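Local coordinates for protein tyrosinase (Aspergillus oryzae, PDB 6JU8) that probably oxidises L-tyrosine and L-dopa to L-dopaquinone with molecular oxygen at a dinuclear copper centre, a reaction that belongs to melanin biosynthesis, at residues 293-304 with 325-333; 263-271 with 279-287. The protein carries 1 engineered substitution. One frame throughout, in Å; residues are numbered along the deposited sequence.

Interaction 1: 293-304 with 325-333; sequences TGGLNWGEFSST and WMNLEAIHN. With CU (copper (II) ion), chain D.
Glu329 reaches across to the end of helix 298-302 and takes two donors on one carboxylate oxygen. Ser303 OG donates to Glu329 OE1 at 2.9 Å, head-on to the oxygen, while Thr304 N meets Glu329 OE1 at 3.0 Å from above the carboxylate plane. With CG anti to the backbone N (chi1 -173°) and the chain extended, the carboxylate is carried out to this turn; its other oxygen, OE2, accepts from Asn99 N. Beside it, Phe301 O receives Leu328 N at 2.9 Å, and Leu328 CB lies over one face of the Phe301 ring, offset toward the rim. Asn327 starts helix 328-340 as its N-cap, its OD1 accepting from Ala330 N.

This buried, hydrogen-bonded part gives way to a partly exposed end around Trp325, where the cross-segment contacts are apolar and CH-pi rather than hydrogen bonds. There Leu296 CD1 sits 3.6 Å from the centroid of the Trp325 six-membered ring, almost on its normal, and Thr293 CG2 covers the five-membered ring less centrally, in both cases as CH-pi contacts. Glu300 O lies at the indole edge, 3.5 Å from Trp325 CH2. Glu300 and Asn297 form a capping box that opens helix 298-302.

Within the central tyrosinase domain, helix 328-340 supplies His332, whose NE2 binds copper at 2.2 Å; His332 ND1 donates in its ring plane to Glu329 O, which helps fix the imidazole's rotation. The short helix runs nearly parallel to segment 328-333, their axes 9.2 Å apart. Helix 283-292 packs on Phe301 and Leu328, while helices 103-129 and 371-389 both touch Trp298 and Leu328.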
loop_
_atom_site.group_PDB
_atom_site.type_symbol
_atom_site.label_atom_id
_atom_site.label_comp_id
_atom_site.label_asym_id
_atom_site.label_seq_id
_atom_site.Cartn_x
_atom_site.Cartn_y
_atom_site.Cartn_z
ATOM N N THR A 293 -28.053 -24.592 4.383
ATOM C CA THR A 293 -28.593 -25.183 5.615
ATOM C C THR A 293 -30.106 -25.085 5.607
ATOM O O THR A 293 -30.665 -23.997 5.513
ATOM C CB THR A 293 -28.006 -24.499 6.862
ATOM O OG1 THR A 293 -26.595 -24.755 6.949
ATOM C CG2 THR A 293 -28.629 -25.049 8.141
ATOM N N GLY A 294 -30.825 -26.200 5.698
ATOM C CA GLY A 294 -32.279 -26.116 5.624
ATOM C C GLY A 294 -32.945 -25.744 6.922
ATOM O O GLY A 294 -32.356 -25.834 8.000
ATOM N N GLY A 295 -34.207 -25.340 6.829
ATOM C CA GLY A 295 -35.085 -25.201 7.966
ATOM C C GLY A 295 -34.884 -23.938 8.771
ATOM O O GLY A 295 -35.357 -23.868 9.907
ATOM N N LEU A 296 -34.229 -22.950 8.164
ATOM C CA LEU A 296 -33.997 -21.683 8.831
ATOM C C LEU A 296 -35.056 -20.642 8.503
ATOM O O LEU A 296 -35.650 -20.622 7.410
ATOM C CB LEU A 296 -32.635 -21.125 8.391
ATOM C CG LEU A 296 -31.430 -22.033 8.624
ATOM C CD1 LEU A 296 -30.146 -21.256 8.356
ATOM C CD2 LEU A 296 -31.447 -22.623 10.022
ATOM N N ASN A 297 -35.326 -19.748 9.447
ATOM C CA ASN A 297 -36.293 -18.686 9.207
ATOM C C ASN A 297 -35.559 -17.384 8.909
ATOM O O ASN A 297 -34.319 -17.284 8.986
ATOM C CB ASN A 297 -37.294 -18.588 10.364
ATOM C CG ASN A 297 -36.696 -18.181 11.688
ATOM O OD1 ASN A 297 -35.803 -17.343 11.756
ATOM N ND2 ASN A 297 -37.214 -18.720 12.809
ATOM N N TRP A 298 -36.321 -16.363 8.512
ATOM C CA TRP A 298 -35.776 -15.067 8.156
ATOM C C TRP A 298 -34.997 -14.459 9.315
ATOM O O TRP A 298 -33.901 -13.895 9.134
ATOM C CB TRP A 298 -36.878 -14.072 7.710
ATOM C CG TRP A 298 -36.272 -12.712 7.452
ATOM C CD1 TRP A 298 -36.314 -11.632 8.302
ATOM C CD2 TRP A 298 -35.517 -12.302 6.313
ATOM N NE1 TRP A 298 -35.637 -10.571 7.745
ATOM C CE2 TRP A 298 -35.141 -10.963 6.525
ATOM C CE3 TRP A 298 -35.131 -12.947 5.124
ATOM C CZ2 TRP A 298 -34.390 -10.244 5.592
ATOM C CZ3 TRP A 298 -34.382 -12.232 4.204
ATOM C CH2 TRP A 298 -34.024 -10.904 4.442
ATOM N N GLY A 299 -35.551 -14.534 10.522
ATOM C CA GLY A 299 -34.900 -13.920 11.687
ATOM C C GLY A 299 -33.504 -14.502 11.866
ATOM O O GLY A 299 -32.518 -13.778 12.116
ATOM N N GLU A 300 -33.400 -15.833 11.803
ATOM C CA GLU A 300 -32.143 -16.526 12.049
ATOM C C GLU A 300 -31.130 -16.257 10.943
ATOM O O GLU A 300 -29.922 -16.218 11.202
ATOM C CB GLU A 300 -32.342 -18.043 12.116
ATOM C CG GLU A 300 -33.296 -18.547 13.163
ATOM C CD GLU A 300 -33.470 -20.056 12.978
ATOM O OE1 GLU A 300 -33.012 -20.782 13.868
ATOM O OE2 GLU A 300 -34.085 -20.501 11.991
ATOM N N PHE A 301 -31.607 -16.153 9.698
ATOM C CA PHE A 301 -30.729 -15.913 8.546
ATOM C C PHE A 301 -30.172 -14.493 8.592
ATOM O O PHE A 301 -28.996 -14.264 8.312
ATOM C CB PHE A 301 -31.531 -16.112 7.256
ATOM C CG PHE A 301 -30.858 -15.551 6.038
ATOM C CD1 PHE A 301 -29.812 -16.241 5.429
ATOM C CD2 PHE A 301 -31.246 -14.321 5.523
ATOM C CE1 PHE A 301 -29.124 -15.708 4.351
ATOM C CE2 PHE A 301 -30.587 -13.804 4.420
ATOM C CZ PHE A 301 -29.540 -14.493 3.841
ATOM N N SER A 302 -31.037 -13.532 8.895
ATOM C CA SER A 302 -30.785 -12.138 8.574
ATOM C C SER A 302 -29.897 -11.388 9.557
ATOM O O SER A 302 -29.316 -10.364 9.156
ATOM C CB SER A 302 -32.124 -11.347 8.489
ATOM O OG SER A 302 -32.802 -11.383 9.733
ATOM N N SER A 303 -29.832 -11.801 10.822
ATOM C CA SER A 303 -29.264 -10.878 11.816
ATOM C C SER A 303 -28.626 -11.585 12.988
ATOM O O SER A 303 -29.098 -12.641 13.440
ATOM C CB SER A 303 -30.371 -9.941 12.341
ATOM O OG SER A 303 -29.873 -8.979 13.254
ATOM N N THR A 304 -27.629 -10.894 13.559
ATOM C CA THR A 304 -27.077 -11.264 14.863
ATOM C C THR A 304 -28.095 -11.115 15.977
ATOM O O THR A 304 -27.890 -11.652 17.081
ATOM C CB THR A 304 -25.828 -10.404 15.178
ATOM O OG1 THR A 304 -26.146 -9.028 14.981
ATOM C CG2 THR A 304 -24.694 -10.759 14.220
ATOM N N TRP A 325 -23.489 -23.348 11.699
ATOM C CA TRP A 325 -23.651 -22.366 10.621
ATOM C C TRP A 325 -23.686 -20.983 11.268
ATOM O O TRP A 325 -23.977 -20.853 12.457
ATOM C CB TRP A 325 -24.898 -22.613 9.763
ATOM C CG TRP A 325 -26.183 -22.525 10.535
ATOM C CD1 TRP A 325 -26.805 -23.548 11.197
ATOM C CD2 TRP A 325 -26.990 -21.361 10.734
ATOM N NE1 TRP A 325 -27.953 -23.094 11.795
ATOM C CE2 TRP A 325 -28.090 -21.758 11.532
ATOM C CE3 TRP A 325 -26.917 -20.023 10.343
ATOM C CZ2 TRP A 325 -29.101 -20.878 11.937
ATOM C CZ3 TRP A 325 -27.919 -19.150 10.741
ATOM C CH2 TRP A 325 -28.997 -19.582 11.529
ATOM N N MET A 326 -23.433 -19.973 10.451
ATOM C CA MET A 326 -23.370 -18.588 10.905
ATOM C C MET A 326 -24.289 -17.722 10.050
ATOM O O MET A 326 -24.317 -17.893 8.829
ATOM C CB MET A 326 -21.921 -18.099 10.800
ATOM C CG MET A 326 -21.705 -16.659 11.221
ATOM S SD MET A 326 -19.957 -16.240 11.209
ATOM C CE MET A 326 -19.332 -17.195 12.580
ATOM N N ASN A 327 -25.043 -16.805 10.655
ATOM C CA ASN A 327 -25.986 -15.977 9.905
ATOM C C ASN A 327 -25.286 -14.979 8.972
ATOM O O ASN A 327 -24.088 -14.704 9.067
ATOM C CB ASN A 327 -26.924 -15.273 10.890
ATOM C CG ASN A 327 -26.234 -14.232 11.727
ATOM O OD1 ASN A 327 -25.917 -13.154 11.241
ATOM N ND2 ASN A 327 -25.995 -14.531 13.006
ATOM N N LEU A 328 -26.068 -14.406 8.052
ATOM C CA LEU A 328 -25.559 -13.487 7.049
ATOM C C LEU A 328 -24.831 -12.284 7.645
ATOM O O LEU A 328 -23.742 -11.877 7.209
ATOM C CB LEU A 328 -26.743 -12.946 6.230
ATOM C CG LEU A 328 -26.396 -11.889 5.176
ATOM C CD1 LEU A 328 -25.764 -12.566 3.962
ATOM C CD2 LEU A 328 -27.648 -11.115 4.784
ATOM N N GLU A 329 -25.426 -11.682 8.684
ATOM C CA GLU A 329 -24.846 -10.463 9.242
ATOM C C GLU A 329 -23.516 -10.780 9.930
ATOM O O GLU A 329 -22.560 -10.011 9.781
ATOM C CB GLU A 329 -25.812 -9.827 10.237
ATOM C CG GLU A 329 -25.344 -8.470 10.734
ATOM C CD GLU A 329 -26.362 -7.747 11.591
ATOM O OE1 GLU A 329 -27.383 -8.321 12.028
ATOM O OE2 GLU A 329 -26.091 -6.561 11.866
ATOM N N ALA A 330 -23.449 -11.888 10.655
ATOM C CA ALA A 330 -22.217 -12.304 11.337
ATOM C C ALA A 330 -21.111 -12.563 10.327
ATOM O O ALA A 330 -19.947 -12.194 10.534
ATOM C CB ALA A 330 -22.521 -13.540 12.192
ATOM N N ILE A 331 -21.414 -13.275 9.233
ATOM C CA ILE A 331 -20.387 -13.494 8.212
ATOM C C ILE A 331 -19.901 -12.143 7.693
ATOM O O ILE A 331 -18.709 -11.854 7.578
ATOM C CB ILE A 331 -20.881 -14.367 7.047
ATOM C CG1 ILE A 331 -21.188 -15.800 7.518
ATOM C CG2 ILE A 331 -19.874 -14.374 5.910
ATOM C CD1 ILE A 331 -21.800 -16.692 6.453
ATOM N N HIS A 332 -20.855 -11.285 7.331
ATOM C CA HIS A 332 -20.573 -9.944 6.831
ATOM C C HIS A 332 -19.697 -9.147 7.786
ATOM O O HIS A 332 -18.827 -8.397 7.320
ATOM C CB HIS A 332 -21.911 -9.242 6.591
ATOM C CG HIS A 332 -21.990 -7.790 6.935
ATOM N ND1 HIS A 332 -22.217 -7.320 8.218
ATOM C CD2 HIS A 332 -21.936 -6.691 6.145
ATOM C CE1 HIS A 332 -22.281 -5.997 8.189
ATOM N NE2 HIS A 332 -22.108 -5.570 6.931
ATOM N N ASN A 333 -19.896 -9.270 9.094
ATOM C CA ASN A 333 -19.111 -8.533 10.098
ATOM C C ASN A 333 -17.671 -8.998 10.066
ATOM O O ASN A 333 -16.745 -8.178 10.147
ATOM C CB ASN A 333 -19.698 -8.819 11.484
ATOM C CG ASN A 333 -21.027 -8.151 11.780
ATOM O OD1 ASN A 333 -21.527 -7.366 10.995
ATOM N ND2 ASN A 333 -21.602 -8.534 12.921
HETATM CU CU CU D . -21.363 -3.765 5.960
HETATM O O HOH W 1 -24.098 -7.399 14.193
HETATM O O HOH W 2 -22.542 -2.214 7.128
#

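Interaction 2: 263-271 with 279-287; sequences LALNEHPWY and SVPTLQDMT
The indole of Trp270 has Met286 CE over one face, 3.6 Å from the centroid of its six-membered ring, and His268 CB over the opposite face. At its edge, Pro281 O accepts from Trp270 NE1 at 2.8 Å, close to the ring plane, with Thr282 O also near that plane. Val280 CG1 touches the edge at Trp270 CD1, 3.8 Å away. The His268 imidazole turns one face to Pro281 O and Thr282 CA, the latter a CH-pi contact; Val280 CG1 lies at its edge.

Met286 bends at chi2 and chi3 (73° and 85°), which folds its methyl back over the indole and leaves SD farther above the ring in a Met-aromatic contact. Within the tyrosinase central domain, a loop connects the consecutive helices 258-267 and 283-292 and sets the end of the first beside the start of the second: His268, with positive phi, leaves helix 258-267, and Thr282 is the N-cap of helix 283-292, its OG1 accepting from Asp285 N. Between the two helices a water donates to Leu265 O and accepts from Leu283 N. Deeper in, Leu265 CD2 meets Leu283 CD2 at 4.1 Å. Trp338 of helix 328-340 stacks edge-to-face on Trp270.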
loop_
_atom_site.group_PDB
_atom_site.type_symbol
_atom_site.label_atom_id
_atom_site.label_comp_id
_atom_site.label_asym_id
_atom_site.label_seq_id
_atom_site.Cartn_x
_atom_site.Cartn_y
_atom_site.Cartn_z
ATOM N N LEU A 263 -4.565 -12.209 3.235
ATOM C CA LEU A 263 -4.150 -13.185 4.240
ATOM C C LEU A 263 -5.291 -13.461 5.227
ATOM O O LEU A 263 -5.584 -14.616 5.558
ATOM C CB LEU A 263 -2.936 -12.649 5.015
ATOM C CG LEU A 263 -2.365 -13.544 6.110
ATOM C CD1 LEU A 263 -1.746 -14.812 5.523
ATOM C CD2 LEU A 263 -1.301 -12.791 6.915
ATOM N N ALA A 264 -5.937 -12.404 5.723
ATOM C CA ALA A 264 -7.019 -12.550 6.682
ATOM C C ALA A 264 -8.198 -13.306 6.081
ATOM O O ALA A 264 -8.800 -14.134 6.752
ATOM C CB ALA A 264 -7.497 -11.167 7.125
ATOM N N LEU A 265 -8.571 -13.033 4.834
ATOM C CA LEU A 265 -9.675 -13.741 4.193
ATOM C C LEU A 265 -9.419 -15.239 4.195
ATOM O O LEU A 265 -10.358 -16.005 4.442
ATOM C CB LEU A 265 -9.905 -13.233 2.773
ATOM C CG LEU A 265 -10.378 -11.800 2.598
ATOM C CD1 LEU A 265 -10.256 -11.447 1.115
ATOM C CD2 LEU A 265 -11.809 -11.623 3.063
ATOM N N ASN A 266 -8.173 -15.641 3.923
ATOM C CA ASN A 266 -7.865 -17.058 3.816
ATOM C C ASN A 266 -7.521 -17.710 5.136
ATOM O O ASN A 266 -7.695 -18.938 5.267
ATOM C CB ASN A 266 -6.754 -17.239 2.764
ATOM C CG ASN A 266 -7.306 -16.900 1.391
ATOM O OD1 ASN A 266 -8.117 -17.642 0.820
ATOM N ND2 ASN A 266 -6.893 -15.746 0.865
ATOM N N GLU A 267 -7.129 -16.942 6.145
ATOM C CA GLU A 267 -6.945 -17.455 7.505
ATOM C C GLU A 267 -8.249 -17.463 8.307
ATOM O O GLU A 267 -8.324 -18.196 9.295
ATOM C CB GLU A 267 -5.897 -16.633 8.266
ATOM C CG GLU A 267 -4.478 -16.871 7.752
ATOM C CD GLU A 267 -3.403 -16.586 8.772
ATOM O OE1 GLU A 267 -2.235 -16.900 8.475
ATOM O OE2 GLU A 267 -3.696 -16.057 9.862
ATOM N N HIS A 268 -9.231 -16.690 7.876
ATOM C CA HIS A 268 -10.567 -16.602 8.441
ATOM C C HIS A 268 -10.621 -16.590 9.957
ATOM O O HIS A 268 -11.284 -17.450 10.548
ATOM C CB HIS A 268 -11.441 -17.722 7.855
ATOM C CG HIS A 268 -10.910 -19.108 8.003
ATOM N ND1 HIS A 268 -11.001 -19.851 9.154
ATOM C CD2 HIS A 268 -10.276 -19.895 7.098
ATOM C CE1 HIS A 268 -10.432 -21.038 8.985
ATOM N NE2 HIS A 268 -10.010 -21.094 7.740
ATOM N N PRO A 269 -9.996 -15.617 10.618
ATOM C CA PRO A 269 -10.065 -15.566 12.088
ATOM C C PRO A 269 -11.402 -15.042 12.568
ATOM O O PRO A 269 -11.578 -13.846 12.811
ATOM C CB PRO A 269 -8.904 -14.625 12.416
ATOM C CG PRO A 269 -8.782 -13.722 11.232
ATOM C CD PRO A 269 -9.163 -14.550 10.040
ATOM N N TRP A 270 -12.359 -15.980 12.686
ATOM C CA TRP A 270 -13.706 -15.619 13.116
ATOM C C TRP A 270 -13.668 -14.994 14.506
ATOM O O TRP A 270 -12.956 -15.534 15.373
ATOM C CB TRP A 270 -14.612 -16.863 13.202
ATOM C CG TRP A 270 -14.623 -17.619 11.897
ATOM C CD1 TRP A 270 -13.952 -18.767 11.578
ATOM C CD2 TRP A 270 -15.365 -17.276 10.722
ATOM N NE1 TRP A 270 -14.223 -19.148 10.282
ATOM C CE2 TRP A 270 -15.090 -18.245 9.738
ATOM C CE3 TRP A 270 -16.242 -16.224 10.439
ATOM C CZ2 TRP A 270 -15.666 -18.187 8.467
ATOM C CZ3 TRP A 270 -16.799 -16.186 9.165
ATOM C CH2 TRP A 270 -16.519 -17.143 8.194
ATOM N N TYR A 271 -14.419 -13.932 14.765
ATOM C CA TYR A 271 -14.384 -13.345 16.114
ATOM C C TYR A 271 -15.294 -14.102 17.085
ATOM O O TYR A 271 -15.101 -14.052 18.312
ATOM C CB TYR A 271 -14.703 -11.849 16.107
ATOM C CG TYR A 271 -16.121 -11.449 15.757
ATOM C CD1 TYR A 271 -17.154 -11.492 16.686
ATOM C CD2 TYR A 271 -16.423 -11.027 14.463
ATOM C CE1 TYR A 271 -18.463 -11.132 16.375
ATOM C CE2 TYR A 271 -17.714 -10.669 14.142
ATOM C CZ TYR A 271 -18.726 -10.715 15.084
ATOM O OH TYR A 271 -20.009 -10.344 14.718
ATOM N N SER A 279 -16.356 -28.148 13.099
ATOM C CA SER A 279 -15.124 -27.730 12.452
ATOM C C SER A 279 -15.105 -26.202 12.480
ATOM O O SER A 279 -16.118 -25.591 12.820
ATOM C CB SER A 279 -15.026 -28.211 10.999
ATOM O OG SER A 279 -16.042 -27.629 10.206
ATOM N N VAL A 280 -13.967 -25.637 12.135
ATOM C CA VAL A 280 -13.872 -24.195 11.938
ATOM C C VAL A 280 -13.826 -23.951 10.436
ATOM O O VAL A 280 -12.795 -24.232 9.817
ATOM C CB VAL A 280 -12.590 -23.654 12.601
ATOM C CG1 VAL A 280 -12.410 -22.194 12.232
ATOM C CG2 VAL A 280 -12.683 -23.880 14.108
ATOM N N PRO A 281 -14.935 -23.545 9.850
ATOM C CA PRO A 281 -15.036 -23.456 8.400
ATOM C C PRO A 281 -14.196 -22.328 7.823
ATOM O O PRO A 281 -13.962 -21.308 8.454
ATOM C CB PRO A 281 -16.518 -23.147 8.160
ATOM C CG PRO A 281 -17.189 -23.602 9.422
ATOM C CD PRO A 281 -16.226 -23.202 10.515
ATOM N N THR A 282 -13.776 -22.539 6.580
ATOM C CA THR A 282 -13.252 -21.432 5.787
ATOM C C THR A 282 -14.360 -20.430 5.451
ATOM O O THR A 282 -15.558 -20.723 5.662
ATOM C CB THR A 282 -12.658 -21.962 4.484
ATOM O OG1 THR A 282 -13.717 -22.552 3.709
ATOM C CG2 THR A 282 -11.592 -23.032 4.723
ATOM N N LEU A 283 -13.986 -19.254 4.933
ATOM C CA LEU A 283 -15.016 -18.306 4.529
ATOM C C LEU A 283 -15.882 -18.901 3.419
ATOM O O LEU A 283 -17.096 -18.674 3.416
ATOM C CB LEU A 283 -14.403 -16.967 4.136
ATOM C CG LEU A 283 -15.356 -15.907 3.578
ATOM C CD1 LEU A 283 -16.507 -15.581 4.530
ATOM C CD2 LEU A 283 -14.549 -14.636 3.246
ATOM N N GLN A 284 -15.282 -19.644 2.467
ATOM C CA GLN A 284 -16.133 -20.219 1.416
ATOM C C GLN A 284 -17.109 -21.234 2.005
ATOM O O GLN A 284 -18.299 -21.278 1.637
ATOM C CB GLN A 284 -15.277 -20.872 0.335
ATOM C CG GLN A 284 -16.104 -21.484 -0.792
ATOM C CD GLN A 284 -15.207 -22.002 -1.903
ATOM O OE1 GLN A 284 -14.908 -23.182 -1.916
ATOM N NE2 GLN A 284 -14.759 -21.127 -2.795
ATOM N N ASP A 285 -16.599 -22.101 2.885
ATOM C CA ASP A 285 -17.515 -23.109 3.441
ATOM C C ASP A 285 -18.591 -22.483 4.307
ATOM O O ASP A 285 -19.744 -22.939 4.326
ATOM C CB ASP A 285 -16.716 -24.165 4.214
ATOM C CG ASP A 285 -17.650 -25.302 4.626
ATOM O OD1 ASP A 285 -18.382 -25.835 3.772
ATOM O OD2 ASP A 285 -17.620 -25.666 5.801
ATOM N N MET A 286 -18.215 -21.450 5.074
ATOM C CA MET A 286 -19.245 -20.804 5.914
ATOM C C MET A 286 -20.347 -20.230 5.048
ATOM O O MET A 286 -21.543 -20.284 5.385
ATOM C CB MET A 286 -18.611 -19.705 6.782
ATOM C CG MET A 286 -19.509 -19.281 7.920
ATOM S SD MET A 286 -19.603 -20.506 9.233
ATOM C CE MET A 286 -18.140 -20.028 10.179
ATOM N N THR A 287 -19.974 -19.667 3.905
ATOM C CA THR A 287 -20.935 -19.095 2.956
ATOM C C THR A 287 -21.782 -20.191 2.348
ATOM O O THR A 287 -23.024 -20.086 2.202
ATOM C CB THR A 287 -20.166 -18.285 1.887
ATOM O OG1 THR A 287 -19.459 -17.226 2.546
ATOM C CG2 THR A 287 -21.145 -17.637 0.921
HETATM O O HOH W 3 -11.280 -18.620 4.274
#

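Interaction 2 closes before interaction 1 opens along the chain, and their centres lie 16 Å apart on the same side of the chain's centre. Helix 283-292 joins them: Met286 SD packs on Met326 CB at 3.7 Å and Met286 CG on Ile331 CD1 at 3.8 Å. Trp270 of segment 263-271 also touches segment 325-333 directly, through Met326 SD at its CZ3. Asn333 ND2 and Tyr271 OH, 3.0 Å apart, probably share a hydrogen bond. Interaction 1 contributes directly to the dinuclear centre through His332, which shares its copper with His336 and His376; Glu329 comes within about 4 Å of His98, a ligand of the other copper, side chain to side chain. Interaction 2 stands farther back, its Leu265 side chain about 13 Å from a copper.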